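Bifunctional cytochrome P450/NADPH--P450 reductase (Deinococcus aerius, PDB 7F3H) is a self-sufficient cytochrome P450 whose heme domain hydroxylates substrates, probably with electrons delivered from NADPH by its fused reductase. Local coordinates at residues A[8-22]-A[35-49]. Sequence-based numbering, arbitrary orientation.
Sequences IPSPPKHPQYGHLHY and LARQIPEGLFQLDIQ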
# COMPACT_ATOMS: atom_id res chain seq x y z
N ILE A 8 8.43 12.60 26.98
CA ILE A 8 7.41 12.07 26.07
C ILE A 8 6.45 11.20 26.87
O ILE A 8 6.89 10.34 27.65
CB ILE A 8 8.07 11.27 24.94
CG1 ILE A 8 8.94 12.19 24.08
CG2 ILE A 8 7.02 10.56 24.10
CD1 ILE A 8 9.78 11.49 23.07
N PRO A 9 5.14 11.41 26.76
CA PRO A 9 4.21 10.60 27.56
C PRO A 9 4.42 9.11 27.30
O PRO A 9 4.77 8.69 26.19
CB PRO A 9 2.82 11.07 27.09
CG PRO A 9 3.07 12.47 26.52
CD PRO A 9 4.45 12.41 25.93
N SER A 10 4.19 8.31 28.35
CA SER A 10 4.33 6.88 28.30
C SER A 10 3.29 6.19 29.18
O SER A 10 3.04 6.64 30.31
CB SER A 10 5.75 6.47 28.71
OG SER A 10 6.05 5.17 28.22
N PRO A 11 2.63 5.13 28.70
CA PRO A 11 1.60 4.44 29.51
C PRO A 11 2.23 3.72 30.69
O PRO A 11 3.43 3.40 30.67
CB PRO A 11 1.00 3.43 28.52
CG PRO A 11 1.48 3.85 27.20
CD PRO A 11 2.80 4.47 27.40
N PRO A 12 1.46 3.46 31.74
CA PRO A 12 2.06 3.00 33.01
C PRO A 12 2.81 1.64 33.01
O PRO A 12 3.56 1.43 33.98
CB PRO A 12 0.87 3.00 33.98
CG PRO A 12 -0.34 2.96 33.10
CD PRO A 12 0.02 3.70 31.86
N LYS A 13 2.65 0.74 32.01
CA LYS A 13 3.39 -0.54 31.91
C LYS A 13 2.83 -1.63 32.84
O LYS A 13 2.38 -1.33 33.96
CB LYS A 13 4.88 -0.29 32.20
CG LYS A 13 5.85 -1.43 32.11
CD LYS A 13 7.26 -0.94 32.51
CE LYS A 13 8.12 -0.27 31.44
NZ LYS A 13 8.78 -1.24 30.50
N HIS A 14 2.89 -2.91 32.43
CA HIS A 14 2.28 -4.12 33.01
C HIS A 14 3.30 -4.96 33.79
O HIS A 14 4.44 -5.13 33.32
CB HIS A 14 1.69 -5.00 31.89
CG HIS A 14 0.85 -6.14 32.37
ND1 HIS A 14 1.38 -7.26 32.99
CD2 HIS A 14 -0.49 -6.36 32.28
CE1 HIS A 14 0.41 -8.10 33.27
NE2 HIS A 14 -0.74 -7.59 32.85
N PRO A 15 2.90 -5.48 34.96
CA PRO A 15 3.88 -6.16 35.85
C PRO A 15 4.53 -7.38 35.24
O PRO A 15 5.70 -7.67 35.54
CB PRO A 15 3.04 -6.54 37.08
CG PRO A 15 1.82 -5.69 37.03
CD PRO A 15 1.56 -5.45 35.56
N GLN A 16 3.81 -8.14 34.41
CA GLN A 16 4.43 -9.27 33.74
C GLN A 16 4.98 -8.90 32.36
O GLN A 16 6.11 -9.28 32.02
CB GLN A 16 3.43 -10.43 33.63
CG GLN A 16 3.11 -11.09 34.98
CD GLN A 16 4.37 -11.35 35.82
OE1 GLN A 16 4.46 -10.90 36.96
NE2 GLN A 16 5.34 -12.08 35.25
N TYR A 17 4.24 -8.11 31.58
CA TYR A 17 4.56 -7.93 30.17
C TYR A 17 5.35 -6.66 29.88
O TYR A 17 5.88 -6.52 28.78
CB TYR A 17 3.28 -7.97 29.34
CG TYR A 17 2.38 -9.17 29.63
CD1 TYR A 17 1.07 -8.99 30.05
CD2 TYR A 17 2.85 -10.48 29.47
CE1 TYR A 17 0.25 -10.08 30.31
CE2 TYR A 17 2.04 -11.56 29.73
CZ TYR A 17 0.74 -11.36 30.15
OH TYR A 17 -0.09 -12.44 30.41
N GLY A 18 5.44 -5.74 30.83
CA GLY A 18 6.03 -4.43 30.60
C GLY A 18 5.19 -3.60 29.63
O GLY A 18 4.08 -3.19 29.98
N HIS A 19 5.67 -3.42 28.41
CA HIS A 19 4.91 -2.78 27.34
C HIS A 19 4.67 -3.72 26.18
O HIS A 19 3.98 -3.34 25.22
CB HIS A 19 5.62 -1.54 26.79
CG HIS A 19 5.45 -0.32 27.63
ND1 HIS A 19 6.37 0.71 27.65
CD2 HIS A 19 4.46 0.04 28.48
CE1 HIS A 19 5.96 1.64 28.49
NE2 HIS A 19 4.80 1.26 29.00
N LEU A 20 5.19 -4.95 26.27
CA LEU A 20 5.20 -5.88 25.15
C LEU A 20 3.80 -6.34 24.77
O LEU A 20 3.59 -6.81 23.65
CB LEU A 20 6.07 -7.10 25.48
CG LEU A 20 7.58 -6.86 25.37
CD1 LEU A 20 8.01 -6.46 23.95
CD2 LEU A 20 8.13 -5.89 26.43
N HIS A 21 2.85 -6.23 25.69
CA HIS A 21 1.48 -6.64 25.40
C HIS A 21 0.86 -5.76 24.31
O HIS A 21 -0.09 -6.20 23.65
CB HIS A 21 0.64 -6.66 26.70
CG HIS A 21 0.54 -5.34 27.40
ND1 HIS A 21 1.64 -4.61 27.79
CD2 HIS A 21 -0.54 -4.65 27.84
CE1 HIS A 21 1.24 -3.50 28.39
NE2 HIS A 21 -0.08 -3.50 28.43
N TYR A 22 1.37 -4.53 24.13
CA TYR A 22 0.93 -3.68 23.03
C TYR A 22 1.34 -4.21 21.66
O TYR A 22 0.73 -3.83 20.65
CB TYR A 22 1.50 -2.27 23.20
CG TYR A 22 0.95 -1.51 24.39
CD1 TYR A 22 -0.38 -1.13 24.43
CD2 TYR A 22 1.75 -1.20 25.46
CE1 TYR A 22 -0.89 -0.45 25.51
CE2 TYR A 22 1.26 -0.52 26.54
CZ TYR A 22 -0.06 -0.15 26.57
OH TYR A 22 -0.57 0.53 27.65
N LEU A 35 -4.23 3.44 22.54
CA LEU A 35 -3.37 4.31 23.35
C LEU A 35 -3.44 5.75 22.91
O LEU A 35 -3.61 6.65 23.75
CB LEU A 35 -1.91 3.91 23.35
CG LEU A 35 -1.43 2.88 24.33
CD1 LEU A 35 0.06 2.62 24.05
CD2 LEU A 35 -1.65 3.56 25.69
N ALA A 36 -3.25 6.01 21.61
CA ALA A 36 -3.23 7.39 21.14
C ALA A 36 -4.50 8.11 21.56
O ALA A 36 -4.46 9.28 21.97
CB ALA A 36 -3.06 7.43 19.62
N ARG A 37 -5.62 7.39 21.56
CA ARG A 37 -6.88 8.02 21.96
C ARG A 37 -6.90 8.34 23.45
O ARG A 37 -7.62 9.24 23.86
CB ARG A 37 -8.05 7.09 21.66
CG ARG A 37 -8.54 7.15 20.25
CD ARG A 37 -9.21 8.49 19.96
NE ARG A 37 -10.10 8.35 18.81
CZ ARG A 37 -9.77 8.69 17.56
NH1 ARG A 37 -8.55 9.16 17.31
NH2 ARG A 37 -10.64 8.52 16.57
N GLN A 38 -6.04 7.68 24.24
CA GLN A 38 -5.93 8.05 25.65
C GLN A 38 -4.99 9.23 25.85
O GLN A 38 -5.12 9.96 26.83
CB GLN A 38 -5.40 6.92 26.54
CG GLN A 38 -6.01 5.55 26.37
CD GLN A 38 -7.48 5.58 26.57
OE1 GLN A 38 -7.97 6.17 27.53
NE2 GLN A 38 -8.21 4.95 25.65
N ILE A 39 -4.04 9.44 24.94
CA ILE A 39 -2.99 10.42 25.21
C ILE A 39 -3.14 11.64 24.30
O ILE A 39 -2.75 11.61 23.12
CB ILE A 39 -1.61 9.75 25.06
CG1 ILE A 39 -1.58 8.44 25.87
CG2 ILE A 39 -0.46 10.69 25.47
CD1 ILE A 39 -0.24 7.75 25.92
N PRO A 40 -3.66 12.76 24.83
CA PRO A 40 -3.98 13.90 23.96
C PRO A 40 -2.78 14.72 23.53
O PRO A 40 -2.91 15.49 22.56
CB PRO A 40 -4.93 14.74 24.82
CG PRO A 40 -4.48 14.46 26.22
CD PRO A 40 -4.09 12.98 26.22
N GLU A 41 -1.61 14.56 24.16
CA GLU A 41 -0.40 15.28 23.74
C GLU A 41 0.05 14.95 22.34
O GLU A 41 0.96 15.61 21.82
CB GLU A 41 0.77 15.02 24.68
CG GLU A 41 0.59 15.58 26.05
CD GLU A 41 -0.01 14.54 26.97
OE1 GLU A 41 -0.80 13.71 26.48
OE2 GLU A 41 0.28 14.56 28.19
N GLY A 42 -0.43 13.86 21.75
CA GLY A 42 -0.16 13.61 20.36
C GLY A 42 1.07 12.77 20.07
O GLY A 42 1.36 12.52 18.88
N LEU A 43 1.81 12.32 21.10
CA LEU A 43 2.87 11.34 20.85
C LEU A 43 3.07 10.57 22.16
O LEU A 43 2.83 11.10 23.25
CB LEU A 43 4.22 11.97 20.40
CG LEU A 43 5.29 12.59 21.34
CD1 LEU A 43 6.67 12.86 20.67
CD2 LEU A 43 4.84 13.76 22.17
N PHE A 44 3.55 9.33 22.06
CA PHE A 44 3.86 8.57 23.27
C PHE A 44 5.05 7.65 23.02
O PHE A 44 5.51 7.49 21.89
CB PHE A 44 2.66 7.77 23.80
CG PHE A 44 2.14 6.72 22.85
CD1 PHE A 44 2.82 5.52 22.66
CD2 PHE A 44 0.95 6.92 22.16
CE1 PHE A 44 2.35 4.57 21.79
CE2 PHE A 44 0.45 5.97 21.29
CZ PHE A 44 1.16 4.79 21.10
N GLN A 45 5.51 7.03 24.11
CA GLN A 45 6.75 6.25 24.18
C GLN A 45 6.47 4.89 24.83
O GLN A 45 5.75 4.82 25.83
CB GLN A 45 7.73 7.04 25.03
CG GLN A 45 9.18 6.82 24.82
CD GLN A 45 9.97 7.57 25.89
OE1 GLN A 45 9.39 8.25 26.74
NE2 GLN A 45 11.28 7.42 25.87
N LEU A 46 7.05 3.82 24.27
CA LEU A 46 7.02 2.45 24.81
C LEU A 46 8.41 1.87 24.94
O LEU A 46 9.31 2.24 24.18
CB LEU A 46 6.15 1.56 23.89
CG LEU A 46 4.65 1.81 23.70
CD1 LEU A 46 4.07 0.68 22.88
CD2 LEU A 46 3.90 1.93 25.03
N ASP A 47 8.62 0.92 25.89
CA ASP A 47 9.93 0.22 26.01
C ASP A 47 9.78 -1.16 25.42
O ASP A 47 9.13 -2.02 26.02
CB ASP A 47 10.55 -0.04 27.38
CG ASP A 47 11.04 1.16 28.05
OD1 ASP A 47 11.22 2.21 27.40
OD2 ASP A 47 11.45 0.93 29.28
N ILE A 48 10.36 -1.37 24.28
CA ILE A 48 10.36 -2.65 23.61
C ILE A 48 11.71 -3.32 23.80
O ILE A 48 12.70 -2.94 23.16
CB ILE A 48 9.95 -2.48 22.15
CG1 ILE A 48 8.55 -1.89 22.21
CG2 ILE A 48 10.10 -3.82 21.43
CD1 ILE A 48 7.56 -2.81 23.00
N GLN A 49 11.75 -4.24 24.76
CA GLN A 49 12.92 -5.04 25.10
C GLN A 49 14.12 -4.13 25.31
O GLN A 49 14.40 -3.69 26.43
CB GLN A 49 13.18 -6.08 24.00
CG GLN A 49 12.05 -7.13 23.91
CD GLN A 49 12.21 -8.13 22.76
OE1 GLN A 49 12.90 -7.87 21.78
NE2 GLN A 49 11.52 -9.26 22.88
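H19 meets the backbone of strand 43-48 with its ring edge: D47 N donates to ND1 of H19 at 2.9 Å with an N-H...N angle of 166°, and D47 N lies in the plane of the H19 ring. At the other nitrogen, NE2 of H19 donates a hydrogen bond to P11 O at 3.0 Å, from above the carbonyl plane. Two in-plane bonds therefore fix the imidazole's rotation and, since ND1 accepts while NE2 donates, are consistent with the neutral NE2-H tautomer. L46 CD2 sits over the centre of one ring face, a CH-pi contact 3.8 Å from the centroid of the H19 ring, and K13 CE lies nearer the rim of the opposite face. The same L46 methyl touches P11 CD and the Y22 ring. L35, from the end of helix 28-38, sets CD1 over a Y22 face, 3.5 Å from Y22 CE1; Y22 is aimed there with CG anti to its carbonyl carbon (chi1 -68°). CD2 of L35 touches P11 CG, the two side chains crossing at about a right angle. Farther along, P9 O receives a weak bond from Q45 N, its angle only 128°, while P9 CB packs on I39 CG2 at 3.7 Å. With an alanine in place of H19, D47 N and P11 O would probably each lose this hydrogen-bond partner, and L46 CD2 the ring face against which it packs. The N-terminal loop thus lies along the outermost strand of the P450 beta sheet; one histidine, probably neutral, bridges loop carbonyl and strand amide, beside an apolar layer of proline, leucine and tyrosine.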